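Local coordinates for protein ribonuclease (Chelonia mydas, PDB 2ZPO) that probably cleaves single- and double-stranded RNA on the 3' side of pyrimidine nucleotides, as a secreted egg-white endonuclease of the pancreatic ribonuclease family, at residues H11-R16 with R23-Q28. Residues are numbered along the deposited sequence; the frame is centred on the assembly and turned at random.
Sequences HVDYPR and RTYCNQ. With SO4 (sulfate ion), chain B.
Y25 reaches across from helix 22-32 to D13 and R16, tying that helix of the pancreatic ribonuclease fold to the loop that follows helix 3-11. The ring leaves the helix with CG anti to the backbone N (chi1 177°), which carries the hydroxyl to the buried carboxylate of D13. Y25 OH donates to D13 OD2 at 2.5 Å, a very short hydrogen bond; the acceptor sits at the ring edge, in its plane, while the carboxylate plane is turned 40° from the ring. The other carboxylate oxygen, D13 OD1, bonds T17 OG1. R16 is modelled in two conformers; in the one described here it stretches out from CG to NE and lays its guanidinium over one ring face in a cation-pi stack, planes 16° apart, with R16 CZ 4.0 Å from the Y25 ring centroid. R16 NH2 also hydrogen-bonds T79 OG1, a second hold consistent with this placement. Cutting Y25 back to an alanine would probably leave D13 OD2 without this donor and R16 without the flat surface it rests on. At the far end of segment 11-16, the probable proton acceptor H11 donates from NE2 to O1 of a sulfate, probably from the crystallisation liquor, at 2.9 Å; H114 ND1 also bonds this ion. In that same R16 conformer, NH2 lies above the tyrosine ring centre, 3.6 Å from Y25 CG.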
loop_
_atom_site.group_PDB
_atom_site.type_symbol
_atom_site.label_atom_id
_atom_site.label_comp_id
_atom_site.label_asym_id
_atom_site.label_seq_id
_atom_site.Cartn_x
_atom_site.Cartn_y
_atom_site.Cartn_z
ATOM N N HIS A 11 -0.151 -1.703 -3.736
ATOM C CA HIS A 11 0.550 -0.799 -2.788
ATOM C C HIS A 11 1.491 0.264 -3.356
ATOM O O HIS A 11 2.044 1.061 -2.580
ATOM C CB HIS A 11 1.304 -1.621 -1.736
ATOM C CG HIS A 11 0.425 -2.518 -0.920
ATOM N ND1 HIS A 11 -0.528 -2.039 -0.039
ATOM C CD2 HIS A 11 0.332 -3.866 -0.877
ATOM C CE1 HIS A 11 -1.153 -3.059 0.527
ATOM N NE2 HIS A 11 -0.642 -4.181 0.041
ATOM N N VAL A 12 1.711 0.284 -4.666
ATOM C CA VAL A 12 2.653 1.241 -5.246
ATOM C C VAL A 12 1.915 2.200 -6.203
ATOM O O VAL A 12 1.305 1.768 -7.199
ATOM C CB VAL A 12 3.864 0.540 -5.934
ATOM C CG1 VAL A 12 4.793 1.576 -6.566
ATOM C CG2 VAL A 12 4.627 -0.354 -4.939
ATOM N N ASP A 13 1.965 3.493 -5.893
ATOM C CA ASP A 13 1.373 4.505 -6.767
ATOM C C ASP A 13 2.370 5.631 -6.891
ATOM O O ASP A 13 2.419 6.522 -6.048
ATOM C CB ASP A 13 0.049 5.009 -6.217
ATOM C CG ASP A 13 -0.573 6.086 -7.096
ATOM O OD1 ASP A 13 -0.457 5.959 -8.336
ATOM O OD2 ASP A 13 -1.170 7.032 -6.540
ATOM N N TYR A 14 3.184 5.557 -7.940
ATOM C CA TYR A 14 4.265 6.508 -8.105
ATOM C C TYR A 14 4.519 6.846 -9.585
ATOM O O TYR A 14 4.734 5.931 -10.370
ATOM C CB TYR A 14 5.548 5.950 -7.475
ATOM C CG TYR A 14 6.710 6.854 -7.776
ATOM C CD1 TYR A 14 6.912 8.019 -7.028
ATOM C CD2 TYR A 14 7.559 6.578 -8.848
ATOM C CE1 TYR A 14 7.955 8.885 -7.333
ATOM C CE2 TYR A 14 8.601 7.439 -9.163
ATOM C CZ TYR A 14 8.790 8.577 -8.390
ATOM O OH TYR A 14 9.829 9.413 -8.687
ATOM N N PRO A 15 4.520 8.159 -9.940
ATOM C CA PRO A 15 4.167 9.297 -9.066
ATOM C C PRO A 15 2.716 9.180 -8.598
ATOM O O PRO A 15 1.937 8.447 -9.233
ATOM C CB PRO A 15 4.330 10.534 -9.980
ATOM C CG PRO A 15 5.186 10.047 -11.139
ATOM C CD PRO A 15 4.904 8.597 -11.300
ATOM N N ARG A 16 2.395 9.864 -7.493
ATOM C CA ARG A 16 1.050 9.824 -6.932
ATOM C C ARG A 16 0.029 10.222 -7.991
ATOM O O ARG A 16 0.242 11.184 -8.754
ATOM C CB ARG A 16 0.962 10.738 -5.714
ATOM C CG ARG A 16 -0.293 10.508 -4.895
ATOM C CD ARG A 16 -0.307 11.360 -3.652
ATOM N NE ARG A 16 -1.342 10.911 -2.729
ATOM C CZ ARG A 16 -2.589 11.369 -2.710
ATOM N NH1 ARG A 16 -2.977 12.322 -3.562
ATOM N NH2 ARG A 16 -3.445 10.895 -1.827
ATOM N N ARG A 23 -10.488 11.338 -0.162
ATOM C CA ARG A 23 -11.628 10.436 -0.208
ATOM C C ARG A 23 -11.798 9.956 -1.661
ATOM O O ARG A 23 -11.961 8.757 -1.912
ATOM C CB ARG A 23 -12.864 11.196 0.292
ATOM C CG ARG A 23 -14.166 10.475 0.251
ATOM C CD ARG A 23 -15.326 11.472 0.451
ATOM N NE ARG A 23 -15.977 11.750 -0.839
ATOM C CZ ARG A 23 -15.916 12.895 -1.528
ATOM N NH1 ARG A 23 -15.247 13.958 -1.077
ATOM N NH2 ARG A 23 -16.559 12.983 -2.682
ATOM N N THR A 24 -11.724 10.892 -2.612
ATOM C CA THR A 24 -11.870 10.576 -4.029
ATOM C C THR A 24 -10.667 9.766 -4.543
ATOM O O THR A 24 -10.841 8.836 -5.321
ATOM C CB THR A 24 -12.041 11.839 -4.917
ATOM O OG1 THR A 24 -13.136 12.654 -4.442
ATOM C CG2 THR A 24 -12.320 11.443 -6.330
ATOM N N TYR A 25 -9.459 10.144 -4.127
ATOM C CA TYR A 25 -8.265 9.341 -4.410
ATOM C C TYR A 25 -8.545 7.876 -4.046
ATOM O O TYR A 25 -8.360 6.954 -4.852
ATOM C CB TYR A 25 -7.068 9.857 -3.609
ATOM C CG TYR A 25 -5.841 9.004 -3.811
ATOM C CD1 TYR A 25 -5.605 7.899 -2.996
ATOM C CD2 TYR A 25 -4.930 9.292 -4.828
ATOM C CE1 TYR A 25 -4.483 7.116 -3.186
ATOM C CE2 TYR A 25 -3.795 8.507 -5.048
ATOM C CZ TYR A 25 -3.586 7.406 -4.228
ATOM O OH TYR A 25 -2.471 6.620 -4.447
ATOM N N CYS A 26 -8.975 7.676 -2.803
ATOM C CA CYS A 26 -9.204 6.316 -2.310
ATOM C C CYS A 26 -10.287 5.565 -3.087
ATOM O O CYS A 26 -10.114 4.425 -3.480
ATOM C CB CYS A 26 -9.503 6.370 -0.823
ATOM S SG CYS A 26 -8.052 6.676 0.182
ATOM N N ASN A 27 -11.408 6.242 -3.339
ATOM C CA ASN A 27 -12.476 5.633 -4.072
ATOM C C ASN A 27 -12.035 5.182 -5.476
ATOM O O ASN A 27 -12.306 4.055 -5.898
ATOM C CB ASN A 27 -13.649 6.613 -4.123
ATOM C CG ASN A 27 -14.380 6.702 -2.779
ATOM O OD1 ASN A 27 -14.334 5.758 -1.964
ATOM N ND2 ASN A 27 -15.091 7.811 -2.552
ATOM N N GLN A 28 -11.313 6.060 -6.163
ATOM C CA GLN A 28 -10.846 5.765 -7.513
ATOM C C GLN A 28 -9.778 4.672 -7.523
ATOM O O GLN A 28 -9.816 3.746 -8.324
ATOM C CB GLN A 28 -10.293 7.045 -8.160
ATOM C CG GLN A 28 -11.384 8.080 -8.418
ATOM C CD GLN A 28 -10.881 9.375 -9.091
ATOM O OE1 GLN A 28 -9.771 9.846 -8.841
ATOM N NE2 GLN A 28 -11.735 9.965 -9.928
HETATM S S SO4 B . -1.146 -7.425 1.442
HETATM O O1 SO4 B . -2.131 -6.626 0.717
HETATM O O2 SO4 B . -1.770 -8.166 2.538
HETATM O O3 SO4 B . -0.470 -8.395 0.550
HETATM O O4 SO4 B . -0.175 -6.535 2.051
#